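Local coordinates for protein putative isocitrate dehydrogenase, NAD-dependent (Methylococcus capsulatus, PDB 6LKY) that binds NAD and probably catalyses the magnesium-dependent, NAD-linked oxidative decarboxylation of isocitrate, at residues 118-123 and 144-149; 113-118 and 151-156; 167-172 and 222-227. The protein carries 1 engineered substitution. All coordinates share one frame; numbering follows the deposited sequence.

Contact 1. Residues 118-123 and 144-149; sequences NTEGLY and VVTRKG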
ATOM      1  N   ASN A 118     -11.926   1.396  11.707  1.00 22.70           N
ATOM      2  CA  ASN A 118     -12.132   2.796  11.409  1.00 23.84           C
ATOM      3  C   ASN A 118     -11.845   3.714  12.580  1.00 26.52           C
ATOM      4  O   ASN A 118     -11.964   4.933  12.422  1.00 32.74           O
ATOM      5  CB  ASN A 118     -13.587   3.000  10.953  1.00 22.58           C
ATOM      6  CG  ASN A 118     -13.734   4.023   9.843  1.00 26.22           C
ATOM      7  OD1 ASN A 118     -12.791   4.314   9.105  1.00 23.78           O
ATOM      8  ND2 ASN A 118     -14.949   4.549   9.694  1.00 27.84           N
ATOM      9  N   THR A 119     -11.467   3.183  13.746  1.00 20.51           N
ATOM     10  CA  THR A 119     -11.376   4.007  14.940  1.00 27.12           C
ATOM     11  C   THR A 119     -10.023   3.998  15.643  1.00 28.43           C
ATOM     12  O   THR A 119      -9.804   4.869  16.488  1.00 29.36           O
ATOM     13  CB  THR A 119     -12.451   3.599  15.972  1.00 30.49           C
ATOM     14  OG1 THR A 119     -12.246   2.240  16.368  1.00 30.18           O
ATOM     15  CG2 THR A 119     -13.856   3.764  15.403  1.00 31.93           C
ATOM     16  N   GLU A 120      -9.130   3.043  15.366  1.00 20.27           N
ATOM     17  CA  GLU A 120      -7.871   3.016  16.119  1.00 23.49           C
ATOM     18  C   GLU A 120      -6.671   2.741  15.202  1.00 23.78           C
ATOM     19  O   GLU A 120      -6.574   3.336  14.119  1.00 25.91           O
ATOM     20  CB  GLU A 120      -7.970   1.993  17.268  1.00 24.23           C
ATOM     21  CG  GLU A 120      -8.483   0.601  16.848  1.00 19.69           C
ATOM     22  CD  GLU A 120      -8.614  -0.394  18.014  1.00 32.46           C
ATOM     23  OE1 GLU A 120      -8.948   0.039  19.144  1.00 31.30           O
ATOM     24  OE2 GLU A 120      -8.411  -1.618  17.797  1.00 28.88           O
ATOM     25  N   GLY A 121      -5.743   1.869  15.613  1.00 17.24           N
ATOM     26  CA  GLY A 121      -4.535   1.662  14.814  1.00 19.39           C
ATOM     27  C   GLY A 121      -3.692   2.923  14.771  1.00 22.38           C
ATOM     28  O   GLY A 121      -3.553   3.637  15.774  1.00 22.48           O
ATOM     29  N   LEU A 122      -3.151   3.235  13.590  1.00 24.51           N
ATOM     30  CA  LEU A 122      -2.328   4.437  13.453  1.00 24.97           C
ATOM     31  C   LEU A 122      -3.157   5.721  13.348  1.00 29.07           C
ATOM     32  O   LEU A 122      -2.582   6.803  13.169  1.00 25.65           O
ATOM     33  CB  LEU A 122      -1.396   4.319  12.245  1.00 31.22           C
ATOM     34  CG  LEU A 122      -0.126   3.476  12.423  1.00 33.80           C
ATOM     35  CD1 LEU A 122       0.396   3.022  11.092  1.00 29.12           C
ATOM     36  CD2 LEU A 122       0.962   4.225  13.160  1.00 29.40           C
ATOM     37  N   TYR A 123      -4.477   5.637  13.501  1.00 22.03           N
ATOM     38  CA  TYR A 123      -5.340   6.811  13.503  1.00 23.82           C
ATOM     39  C   TYR A 123      -5.757   7.206  14.907  1.00 23.12           C
ATOM     40  O   TYR A 123      -6.605   8.089  15.073  1.00 27.32           O
ATOM     41  CB  TYR A 123      -6.584   6.560  12.642  1.00 27.27           C
ATOM     42  CG  TYR A 123      -6.300   6.560  11.161  1.00 21.47           C
ATOM     43  CD1 TYR A 123      -5.353   5.701  10.622  1.00 26.83           C
ATOM     44  CD2 TYR A 123      -7.003   7.393  10.295  1.00 23.14           C
ATOM     45  CE1 TYR A 123      -5.092   5.685   9.260  1.00 33.08           C
ATOM     46  CE2 TYR A 123      -6.749   7.392   8.929  1.00 24.12           C
ATOM     47  CZ  TYR A 123      -5.787   6.532   8.420  1.00 29.94           C
ATOM     48  OH  TYR A 123      -5.508   6.504   7.073  1.00 28.58           O
ATOM     49  N   VAL A 144      -2.448   1.892  17.992  1.00 20.77           N
ATOM     50  CA  VAL A 144      -3.163   1.255  19.096  1.00 24.73           C
ATOM     51  C   VAL A 144      -4.119   0.207  18.541  1.00 25.94           C
ATOM     52  O   VAL A 144      -4.948   0.511  17.677  1.00 26.75           O
ATOM     53  CB  VAL A 144      -3.931   2.283  19.950  1.00 27.09           C
ATOM     54  CG1 VAL A 144      -4.815   1.558  20.975  1.00 25.12           C
ATOM     55  CG2 VAL A 144      -2.950   3.201  20.658  1.00 25.45           C
ATOM     56  N   VAL A 145      -3.999  -1.021  19.038  1.00 22.69           N
ATOM     57  CA  VAL A 145      -4.938  -2.097  18.751  1.00 23.89           C
ATOM     58  C   VAL A 145      -5.478  -2.605  20.078  1.00 24.80           C
ATOM     59  O   VAL A 145      -4.696  -2.995  20.953  1.00 24.70           O
ATOM     60  CB  VAL A 145      -4.263  -3.238  17.969  1.00 24.69           C
ATOM     61  CG1 VAL A 145      -5.183  -4.454  17.887  1.00 25.32           C
ATOM     62  CG2 VAL A 145      -3.857  -2.758  16.581  1.00 27.04           C
ATOM     63  N   THR A 146      -6.805  -2.607  20.219  1.00 26.16           N
ATOM     64  CA  THR A 146      -7.494  -3.170  21.376  1.00 27.12           C
ATOM     65  C   THR A 146      -8.137  -4.495  20.989  1.00 25.31           C
ATOM     66  O   THR A 146      -8.474  -4.725  19.820  1.00 21.19           O
ATOM     67  CB  THR A 146      -8.596  -2.245  21.923  1.00 22.17           C
ATOM     68  OG1 THR A 146      -9.576  -2.031  20.905  1.00 25.44           O
ATOM     69  CG2 THR A 146      -8.037  -0.909  22.395  1.00 21.09           C
ATOM     70  N   ARG A 147      -8.290  -5.372  21.987  1.00 25.68           N
ATOM     71  CA  ARG A 147      -9.024  -6.619  21.774  1.00 26.37           C
ATOM     72  C   ARG A 147     -10.442  -6.355  21.263  1.00 26.38           C
ATOM     73  O   ARG A 147     -10.901  -7.004  20.315  1.00 25.41           O
ATOM     74  CB  ARG A 147      -9.053  -7.445  23.066  1.00 26.94           C
ATOM     75  CG  ARG A 147      -9.815  -8.776  22.950  1.00 33.32           C
ATOM     76  CD  ARG A 147      -9.663  -9.653  24.219  1.00 33.33           C
ATOM     77  NE  ARG A 147      -8.277 -10.043  24.478  1.00 30.65           N
ATOM     78  CZ  ARG A 147      -7.633 -11.004  23.814  1.00 32.64           C
ATOM     79  NH1 ARG A 147      -8.249 -11.685  22.857  1.00 32.33           N
ATOM     80  NH2 ARG A 147      -6.373 -11.295  24.109  1.00 42.59           N
ATOM     81  N   LYS A 148     -11.150  -5.385  21.848  1.00 26.98           N
ATOM     82  CA  LYS A 148     -12.558  -5.299  21.483  1.00 30.08           C
ATOM     83  C   LYS A 148     -12.744  -4.605  20.138  1.00 31.86           C
ATOM     84  O   LYS A 148     -13.640  -4.991  19.372  1.00 34.02           O
ATOM     85  CB  LYS A 148     -13.378  -4.583  22.569  1.00 38.85           C
ATOM     86  CG  LYS A 148     -13.123  -5.032  24.013  1.00 41.51           C
ATOM     87  CD  LYS A 148     -13.921  -6.286  24.412  1.00 60.27           C
ATOM     88  CE  LYS A 148     -13.179  -7.591  24.044  1.00 49.03           C
ATOM     89  NZ  LYS A 148     -13.763  -8.817  24.696  1.00 59.83           N
ATOM     90  N   GLY A 149     -11.860  -3.655  19.791  1.00 25.98           N
ATOM     91  CA  GLY A 149     -11.886  -3.084  18.448  1.00 25.93           C
ATOM     92  C   GLY A 149     -11.649  -4.118  17.364  1.00 24.36           C
ATOM     93  O   GLY A 149     -12.358  -4.148  16.346  1.00 28.25           O
TER
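Two bonds hold the Thr146 hydroxyl: OG1 donates to Glu120 OE1 at 2.8 Å and accepts from Gly149 N at 3.0 Å, the latter being the N-cap bond of helix 147-163. Threonine suits this place because a single oxygen serves both partners. OE1 of Glu120 receives the hydroxyl on its syn lone pair, on the side facing OE2. OE2 in turn accepts the backbone N-H of Thr146, 3.1 Å from that N, in an almost straight bond (171°) that descends on the carboxylate from above its plane. With each oxygen tied to Thr146, the carboxylate can hardly rotate. Glu120 reaches it by placing CG between its own N and carbonyl carbon (chi1 50°) and running extended from there, with CB 3.4 Å from Val144 O.

Beside this, Gly121 and Val144 form a single antiparallel hydrogen-bonded pair, Gly121 N to Val144 O at 2.6 Å and Val144 N to Gly121 O at 3.0 Å. Gly121 is the second residue of a type II' turn from Glu120 to Tyr123, and its positive phi favours glycine. Beyond it, strand 144-146 pairs with a strand of the second subunit. With an alanine at Glu120, Thr146 N and OG1 would probably both lose their carboxylate acceptor, and the loop its tie to the helix start. A carboxylate that takes two donors at the N-terminal end of a helix is likely to remain ionised and to interact favourably with the helix dipole.

Contact 2. Residues 113-118 and 151-156; sequences VTVREN and ERIIRY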
ATOM      1  N   VAL A 113     -14.627  -6.308  -1.498  1.00 24.16           N
ATOM      2  CA  VAL A 113     -15.067  -5.334  -0.509  1.00 28.57           C
ATOM      3  C   VAL A 113     -14.014  -5.253   0.590  1.00 30.72           C
ATOM      4  O   VAL A 113     -13.673  -6.275   1.204  1.00 27.84           O
ATOM      5  CB  VAL A 113     -16.444  -5.686   0.081  1.00 31.52           C
ATOM      6  CG1 VAL A 113     -16.865  -4.621   1.109  1.00 29.30           C
ATOM      7  CG2 VAL A 113     -17.496  -5.821  -1.032  1.00 23.65           C
ATOM      8  N   THR A 114     -13.502  -4.043   0.845  1.00 29.42           N
ATOM      9  CA  THR A 114     -12.586  -3.811   1.957  1.00 26.16           C
ATOM     10  C   THR A 114     -13.372  -3.410   3.197  1.00 24.99           C
ATOM     11  O   THR A 114     -14.208  -2.503   3.151  1.00 26.99           O
ATOM     12  CB  THR A 114     -11.549  -2.735   1.612  1.00 29.80           C
ATOM     13  OG1 THR A 114     -10.743  -3.180   0.515  1.00 28.20           O
ATOM     14  CG2 THR A 114     -10.624  -2.482   2.799  1.00 24.00           C
ATOM     15  N   VAL A 115     -13.118  -4.102   4.298  1.00 22.11           N
ATOM     16  CA  VAL A 115     -13.665  -3.783   5.605  1.00 21.16           C
ATOM     17  C   VAL A 115     -12.502  -3.309   6.470  1.00 21.99           C
ATOM     18  O   VAL A 115     -11.684  -4.117   6.939  1.00 25.48           O
ATOM     19  CB  VAL A 115     -14.393  -4.994   6.212  1.00 23.71           C
ATOM     20  CG1 VAL A 115     -14.936  -4.679   7.598  1.00 22.54           C
ATOM     21  CG2 VAL A 115     -15.531  -5.440   5.275  1.00 25.53           C
ATOM     22  N   ARG A 116     -12.443  -1.998   6.688  1.00 25.61           N
ATOM     23  CA  ARG A 116     -11.336  -1.337   7.361  1.00 27.45           C
ATOM     24  C   ARG A 116     -11.779  -0.915   8.754  1.00 25.07           C
ATOM     25  O   ARG A 116     -12.802  -0.230   8.910  1.00 23.05           O
ATOM     26  CB  ARG A 116     -10.829  -0.121   6.555  1.00 25.02           C
ATOM     27  CG  ARG A 116     -10.701   1.169   7.381  1.00 32.87           C
ATOM     28  CD  ARG A 116      -9.552   2.081   7.013  1.00 30.35           C
ATOM     29  NE  ARG A 116      -9.960   3.147   6.126  1.00 28.84           N
ATOM     30  CZ  ARG A 116      -9.545   4.412   6.168  1.00 34.03           C
ATOM     31  NH1 ARG A 116      -8.716   4.851   7.107  1.00 30.33           N
ATOM     32  NH2 ARG A 116     -10.012   5.265   5.269  1.00 33.73           N
ATOM     33  N   GLU A 117     -11.026  -1.360   9.758  1.00 23.17           N
ATOM     34  CA  GLU A 117     -11.182  -0.826  11.102  1.00 20.50           C
ATOM     35  C   GLU A 117     -11.008   0.687  11.067  1.00 24.76           C
ATOM     36  O   GLU A 117     -10.059   1.204  10.476  1.00 25.83           O
ATOM     37  CB  GLU A 117     -10.163  -1.466  12.051  1.00 22.08           C
ATOM     38  CG  GLU A 117     -10.557  -1.383  13.528  1.00 19.51           C
ATOM     39  CD  GLU A 117     -10.504   0.040  14.083  1.00 28.20           C
ATOM     40  OE1 GLU A 117      -9.508   0.758  13.800  1.00 26.05           O
ATOM     41  OE2 GLU A 117     -11.458   0.447  14.790  1.00 28.89           O
ATOM     42  N   ASN A 118     -11.926   1.396  11.707  1.00 22.70           N
ATOM     43  CA  ASN A 118     -12.132   2.796  11.409  1.00 23.84           C
ATOM     44  C   ASN A 118     -11.845   3.714  12.580  1.00 26.52           C
ATOM     45  O   ASN A 118     -11.964   4.933  12.422  1.00 32.74           O
ATOM     46  CB  ASN A 118     -13.587   3.000  10.953  1.00 22.58           C
ATOM     47  CG  ASN A 118     -13.734   4.023   9.843  1.00 26.22           C
ATOM     48  OD1 ASN A 118     -12.791   4.314   9.105  1.00 23.78           O
ATOM     49  ND2 ASN A 118     -14.949   4.549   9.694  1.00 27.84           N
ATOM     50  N   GLU A 151     -12.084  -7.475  17.646  1.00 27.32           N
ATOM     51  CA  GLU A 151     -13.215  -8.396  17.652  1.00 34.94           C
ATOM     52  C   GLU A 151     -14.374  -7.846  16.841  1.00 32.21           C
ATOM     53  O   GLU A 151     -14.957  -8.548  16.003  1.00 28.11           O
ATOM     54  CB  GLU A 151     -13.666  -8.674  19.087  1.00 26.68           C
ATOM     55  CG  GLU A 151     -12.815  -9.699  19.811  1.00 34.81           C
ATOM     56  CD  GLU A 151     -13.135  -9.747  21.289  1.00 41.90           C
ATOM     57  OE1 GLU A 151     -14.097  -9.057  21.682  1.00 50.77           O
ATOM     58  OE2 GLU A 151     -12.429 -10.454  22.054  1.00 39.83           O
ATOM     59  N   ARG A 152     -14.729  -6.584  17.078  1.00 25.37           N
ATOM     60  CA  ARG A 152     -15.924  -6.081  16.419  1.00 24.68           C
ATOM     61  C   ARG A 152     -15.694  -5.885  14.922  1.00 29.85           C
ATOM     62  O   ARG A 152     -16.587  -6.202  14.123  1.00 25.18           O
ATOM     63  CB  ARG A 152     -16.416  -4.801  17.104  1.00 32.07           C
ATOM     64  CG  ARG A 152     -15.485  -3.592  17.046  1.00 30.19           C
ATOM     65  CD  ARG A 152     -16.126  -2.391  17.764  1.00 30.34           C
ATOM     66  NE  ARG A 152     -15.252  -1.218  17.765  1.00 27.81           N
ATOM     67  CZ  ARG A 152     -15.542  -0.073  18.376  1.00 34.25           C
ATOM     68  NH1 ARG A 152     -16.685   0.057  19.036  1.00 28.94           N
ATOM     69  NH2 ARG A 152     -14.697   0.950  18.313  1.00 28.65           N
ATOM     70  N   ILE A 153     -14.497  -5.430  14.500  1.00 24.72           N
ATOM     71  CA  ILE A 153     -14.311  -5.259  13.053  1.00 24.43           C
ATOM     72  C   ILE A 153     -14.249  -6.615  12.343  1.00 19.16           C
ATOM     73  O   ILE A 153     -14.779  -6.771  11.230  1.00 22.33           O
ATOM     74  CB  ILE A 153     -13.087  -4.369  12.719  1.00 25.23           C
ATOM     75  CG1 ILE A 153     -13.139  -3.941  11.244  1.00 19.14           C
ATOM     76  CG2 ILE A 153     -11.749  -5.072  12.970  1.00 21.32           C
ATOM     77  CD1 ILE A 153     -14.348  -3.063  10.897  1.00 22.05           C
ATOM     78  N   ILE A 154     -13.646  -7.628  12.972  1.00 25.32           N
ATOM     79  CA  ILE A 154     -13.538  -8.912  12.280  1.00 29.04           C
ATOM     80  C   ILE A 154     -14.894  -9.626  12.244  1.00 28.49           C
ATOM     81  O   ILE A 154     -15.271 -10.221  11.217  1.00 28.24           O
ATOM     82  CB  ILE A 154     -12.436  -9.781  12.915  1.00 31.91           C
ATOM     83  CG1 ILE A 154     -11.051  -9.146  12.666  1.00 30.29           C
ATOM     84  CG2 ILE A 154     -12.500 -11.227  12.351  1.00 24.56           C
ATOM     85  CD1 ILE A 154      -9.987  -9.486  13.734  1.00 21.76           C
ATOM     86  N   ARG A 155     -15.663  -9.564  13.345  1.00 24.02           N
ATOM     87  CA  ARG A 155     -17.024 -10.085  13.288  1.00 28.81           C
ATOM     88  C   ARG A 155     -17.852  -9.337  12.251  1.00 31.74           C
ATOM     89  O   ARG A 155     -18.651  -9.957  11.535  1.00 32.14           O
ATOM     90  CB  ARG A 155     -17.700 -10.002  14.659  1.00 30.47           C
ATOM     91  CG  ARG A 155     -17.117 -10.941  15.692  1.00 35.60           C
ATOM     92  CD  ARG A 155     -18.132 -11.317  16.748  1.00 39.04           C
ATOM     93  NE  ARG A 155     -17.655 -12.451  17.532  1.00 37.37           N
ATOM     94  CZ  ARG A 155     -17.035 -12.324  18.699  1.00 50.66           C
ATOM     95  NH1 ARG A 155     -16.857 -11.114  19.217  1.00 44.91           N
ATOM     96  NH2 ARG A 155     -16.620 -13.400  19.355  1.00 49.18           N
ATOM     97  N   TYR A 156     -17.692  -8.008  12.151  1.00 27.66           N
ATOM     98  CA  TYR A 156     -18.421  -7.281  11.117  1.00 25.22           C
ATOM     99  C   TYR A 156     -18.085  -7.819   9.737  1.00 29.64           C
ATOM    100  O   TYR A 156     -18.973  -7.951   8.891  1.00 31.55           O
ATOM    101  CB  TYR A 156     -18.140  -5.776  11.160  1.00 29.83           C
ATOM    102  CG  TYR A 156     -19.000  -5.008  10.161  1.00 22.79           C
ATOM    103  CD1 TYR A 156     -18.696  -5.002   8.808  1.00 24.72           C
ATOM    104  CD2 TYR A 156     -20.127  -4.315  10.576  1.00 29.16           C
ATOM    105  CE1 TYR A 156     -19.484  -4.339   7.898  1.00 22.00           C
ATOM    106  CE2 TYR A 156     -20.919  -3.631   9.671  1.00 23.63           C
ATOM    107  CZ  TYR A 156     -20.595  -3.655   8.336  1.00 29.65           C
ATOM    108  OH  TYR A 156     -21.374  -2.984   7.418  1.00 32.33           O
TER
HETATM  109  O   HOH W   1     -13.219  -1.551  15.716  1.00 26.50           O
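Strand 113-117 and helix 151-156 run almost antiparallel, at 169°, with their axes 8.6 Å apart, and the backbones come closest where the CA atoms of Glu117 and Ile153 lie 5.8 Å apart. This is the layering of an alpha/beta domain, a helix laid along a sheet strand.

Ile153 fills the space between them with its whole side chain. CG1 stands opposite its own backbone N (chi1 -166°), which carries the longer branch to the strand: CG1 rests 3.7 Å from Glu117 N, and CD1 continues to Val115 CG1, also at 3.7 Å. The other branch, CG2, lies 3.9 Å from Glu117 CG, the two side chains crossing at about a right angle. A branched aliphatic residue fits here because it packs against a valine and the hydrocarbon part of a glutamate together. One helical turn on, Tyr156 brings CD1 to within 4.0 Å of Val115 CG1, and its ring also touches Tyr91 and Val94. Arg116 points the other way and gives NH1 to Asn227 OD1 and to a bound citric acid, probably from the crystallisation liquor.

At the strand's end Glu117 bends so that its carboxylate leaves the apolar layer; OE2 accepts from Thr119 OG1 and OE1 from Glu120 N. Water 1 donates to Glu117 OE2 at 2.8 Å and accepts from Arg152 NE at 2.9 Å, lying in the guanidinium plane at its edge. Apolar packing thus joins strand and helix, while the opposite charges of Glu117 and Arg152 meet through water instead of in a direct salt bridge.

Contact 3. Residues 167-172 and 222-227; sequences KKVTLV and VLVTTN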
ATOM      1  N   LYS A 167     -18.016 -15.396  -0.007  1.00 37.31           N
ATOM      2  CA  LYS A 167     -17.527 -16.700   0.387  1.00 41.55           C
ATOM      3  C   LYS A 167     -16.182 -16.716   1.105  1.00 41.40           C
ATOM      4  O   LYS A 167     -15.877 -17.726   1.741  1.00 35.61           O
ATOM      5  CB  LYS A 167     -17.603 -17.639  -0.828  1.00 45.95           C
ATOM      6  CG  LYS A 167     -19.057 -18.193  -0.776  1.00 62.70           C
ATOM      7  CD  LYS A 167     -19.773 -18.754  -2.002  1.00 65.58           C
ATOM      8  CE  LYS A 167     -18.923 -19.169  -3.166  1.00 79.82           C
ATOM      9  NZ  LYS A 167     -19.710 -19.015  -4.432  1.00 83.28           N
ATOM     10  N   LYS A 168     -15.398 -15.632   1.080  1.00 40.87           N
ATOM     11  CA  LYS A 168     -14.071 -15.645   1.693  1.00 35.17           C
ATOM     12  C   LYS A 168     -13.784 -14.311   2.374  1.00 28.53           C
ATOM     13  O   LYS A 168     -14.077 -13.237   1.827  1.00 27.38           O
ATOM     14  CB  LYS A 168     -12.980 -15.953   0.659  1.00 36.37           C
ATOM     15  CG  LYS A 168     -11.543 -15.890   1.206  1.00 38.84           C
ATOM     16  CD  LYS A 168     -10.560 -16.454   0.201  1.00 31.15           C
ATOM     17  CE  LYS A 168     -10.674 -15.728  -1.135  1.00 30.38           C
ATOM     18  NZ  LYS A 168      -9.590 -16.177  -2.045  1.00 32.29           N
ATOM     19  N   VAL A 169     -13.208 -14.400   3.574  1.00 27.81           N
ATOM     20  CA  VAL A 169     -12.616 -13.269   4.289  1.00 32.75           C
ATOM     21  C   VAL A 169     -11.105 -13.470   4.338  1.00 30.97           C
ATOM     22  O   VAL A 169     -10.625 -14.520   4.785  1.00 30.78           O
ATOM     23  CB  VAL A 169     -13.186 -13.121   5.712  1.00 26.72           C
ATOM     24  CG1 VAL A 169     -12.351 -12.105   6.517  1.00 26.36           C
ATOM     25  CG2 VAL A 169     -14.652 -12.690   5.670  1.00 24.99           C
ATOM     26  N   THR A 170     -10.362 -12.469   3.868  1.00 28.03           N
ATOM     27  CA  THR A 170      -8.906 -12.417   3.953  1.00 27.28           C
ATOM     28  C   THR A 170      -8.494 -11.323   4.930  1.00 23.65           C
ATOM     29  O   THR A 170      -8.783 -10.146   4.700  1.00 28.68           O
ATOM     30  CB  THR A 170      -8.289 -12.135   2.590  1.00 22.97           C
ATOM     31  OG1 THR A 170      -8.673 -13.152   1.663  1.00 27.00           O
ATOM     32  CG2 THR A 170      -6.763 -12.104   2.719  1.00 27.50           C
ATOM     33  N   LEU A 171      -7.818 -11.702   6.006  1.00 22.86           N
ATOM     34  CA  LEU A 171      -7.321 -10.738   6.977  1.00 24.04           C
ATOM     35  C   LEU A 171      -5.920 -10.289   6.571  1.00 22.30           C
ATOM     36  O   LEU A 171      -5.023 -11.123   6.393  1.00 21.27           O
ATOM     37  CB  LEU A 171      -7.324 -11.356   8.379  1.00 19.46           C
ATOM     38  CG  LEU A 171      -7.018 -10.433   9.570  1.00 25.68           C
ATOM     39  CD1 LEU A 171      -7.681 -10.950  10.849  1.00 18.09           C
ATOM     40  CD2 LEU A 171      -5.506 -10.279   9.800  1.00 27.32           C
ATOM     41  N   VAL A 172      -5.724  -8.978   6.439  1.00 21.15           N
ATOM     42  CA  VAL A 172      -4.458  -8.426   5.950  1.00 25.00           C
ATOM     43  C   VAL A 172      -3.708  -7.778   7.107  1.00 22.76           C
ATOM     44  O   VAL A 172      -4.296  -7.025   7.888  1.00 23.00           O
ATOM     45  CB  VAL A 172      -4.684  -7.440   4.791  1.00 26.68           C
ATOM     46  CG1 VAL A 172      -3.333  -6.953   4.223  1.00 19.20           C
ATOM     47  CG2 VAL A 172      -5.497  -8.150   3.701  1.00 19.92           C
ATOM     48  N   VAL A 222     -13.870 -10.573   0.496  1.00 25.68           N
ATOM     49  CA  VAL A 222     -13.866  -9.597   1.579  1.00 28.95           C
ATOM     50  C   VAL A 222     -12.458  -9.536   2.147  1.00 29.87           C
ATOM     51  O   VAL A 222     -11.865 -10.578   2.435  1.00 26.71           O
ATOM     52  CB  VAL A 222     -14.882  -9.960   2.674  1.00 30.06           C
ATOM     53  CG1 VAL A 222     -14.837  -8.922   3.796  1.00 21.91           C
ATOM     54  CG2 VAL A 222     -16.283 -10.072   2.075  1.00 26.05           C
ATOM     55  N   LEU A 223     -11.906  -8.329   2.250  1.00 26.71           N
ATOM     56  CA  LEU A 223     -10.654  -8.078   2.954  1.00 24.34           C
ATOM     57  C   LEU A 223     -10.999  -7.428   4.277  1.00 23.98           C
ATOM     58  O   LEU A 223     -11.818  -6.518   4.300  1.00 30.13           O
ATOM     59  CB  LEU A 223      -9.747  -7.138   2.162  1.00 26.66           C
ATOM     60  CG  LEU A 223      -9.151  -7.610   0.851  1.00 32.68           C
ATOM     61  CD1 LEU A 223     -10.130  -7.350  -0.285  1.00 35.38           C
ATOM     62  CD2 LEU A 223      -7.833  -6.887   0.634  1.00 30.67           C
ATOM     63  N   VAL A 224     -10.403  -7.881   5.373  1.00 21.82           N
ATOM     64  CA  VAL A 224     -10.580  -7.210   6.656  1.00 17.29           C
ATOM     65  C   VAL A 224      -9.204  -6.801   7.165  1.00 23.06           C
ATOM     66  O   VAL A 224      -8.246  -7.589   7.116  1.00 21.48           O
ATOM     67  CB  VAL A 224     -11.345  -8.073   7.681  1.00 22.50           C
ATOM     68  CG1 VAL A 224     -10.520  -9.277   8.134  1.00 22.62           C
ATOM     69  CG2 VAL A 224     -11.767  -7.213   8.889  1.00 20.60           C
ATOM     70  N   THR A 225      -9.090  -5.551   7.601  1.00 22.35           N
ATOM     71  CA  THR A 225      -7.763  -5.079   7.969  1.00 24.35           C
ATOM     72  C   THR A 225      -7.879  -3.849   8.855  1.00 23.32           C
ATOM     73  O   THR A 225      -8.979  -3.354   9.143  1.00 25.76           O
ATOM     74  CB  THR A 225      -6.916  -4.828   6.713  1.00 27.07           C
ATOM     75  OG1 THR A 225      -5.554  -4.622   7.095  1.00 31.55           O
ATOM     76  CG2 THR A 225      -7.418  -3.635   5.944  1.00 19.00           C
ATOM     77  N   THR A 226      -6.721  -3.387   9.319  1.00 23.44           N
ATOM     78  CA  THR A 226      -6.635  -2.255  10.228  1.00 22.52           C
ATOM     79  C   THR A 226      -6.649  -0.940   9.438  1.00 21.12           C
ATOM     80  O   THR A 226      -6.626  -0.918   8.204  1.00 24.95           O
ATOM     81  CB  THR A 226      -5.407  -2.406  11.136  1.00 23.08           C
ATOM     82  OG1 THR A 226      -4.258  -2.710  10.349  1.00 19.07           O
ATOM     83  CG2 THR A 226      -5.614  -3.570  12.120  1.00 22.10           C
ATOM     84  N   ASN A 227      -6.658   0.170  10.179  1.00 20.46           N
ATOM     85  CA  ASN A 227      -7.040   1.479   9.650  1.00 19.73           C
ATOM     86  C   ASN A 227      -6.164   1.905   8.463  1.00 24.66           C
ATOM     87  O   ASN A 227      -6.660   2.114   7.347  1.00 21.89           O
ATOM     88  CB  ASN A 227      -6.975   2.492  10.806  1.00 20.35           C
ATOM     89  CG  ASN A 227      -8.070   3.554  10.743  1.00 23.52           C
ATOM     90  OD1 ASN A 227      -8.410   4.046   9.670  1.00 22.55           O
ATOM     91  ND2 ASN A 227      -8.636   3.903  11.907  1.00 21.90           N
TER
HETATM   92  O   HOH W   2     -10.947 -12.209   0.353  1.00 29.64           O
HETATM   93  O   HOH W   3      -2.982  -5.502  10.579  1.00 31.52           O
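Val224 CG1 lies at the apolar centre, 3.7 Å from Val169 CG1 and 3.8 Å from Leu171 CB. It fits between them because CG1 is set between the backbone N and carbonyl carbon of Val224 (chi1 69°), swung toward strand 168-172. Val222 extends this face, its CB 4.1 Å from Val169 CG2. Beta-branched valines suit the extended backbone and give the helices above a compact apolar surface. On the other face, Val172 CG2 meets Leu223 CD2.

Between the faces runs a parallel ladder: Val222 N to Lys168 O, Thr170 N to Val222 O, Val224 N to Thr170 O and Val172 N to Val224 O, all 2.8 to 3.0 Å long. At the ladder's end a side chain takes over, as Thr225 OG1 donates to Val172 O at 2.8 Å from above the carbonyl plane. Water 2 bridges Thr170 OG1 and Val222 O by donating to both, and the same hydroxyl also bonds Asp202.

Strand 168-173 has strand 200-205 on its far side, and strand 222-225 has strand 111-117. Helices 147-163 (Ile154, Ala157, Phe158, Ala161) and 181-193 (Phe185) cover the face of Val169, Leu171, Val222 and Val224, the build of an alpha/beta domain.

Overall arrangement
Contacts 2 and 3 reach the same sheet and lie about 7 Å apart between centres; strand 111-117 of contact 2 neighbours strand 222-225 of contact 3, with Val115 N 2.7 Å from Leu223 O. Contact 1 lies about 11 Å from contact 2, nested within the loop that contact 2 closes, and the two share Asn118 and helix 147-163. Asn227 joins all three: its OD1 is 2.7 Å from Arg116 NH1, its ND2 3.1 Å from Glu120 O. In contact 2 the Arg116 side chain is about 7 Å from a bound NAD and about 3 Å from the citric acid, whereas the side chain of Val172 in contact 3 is about 10 Å from NAD.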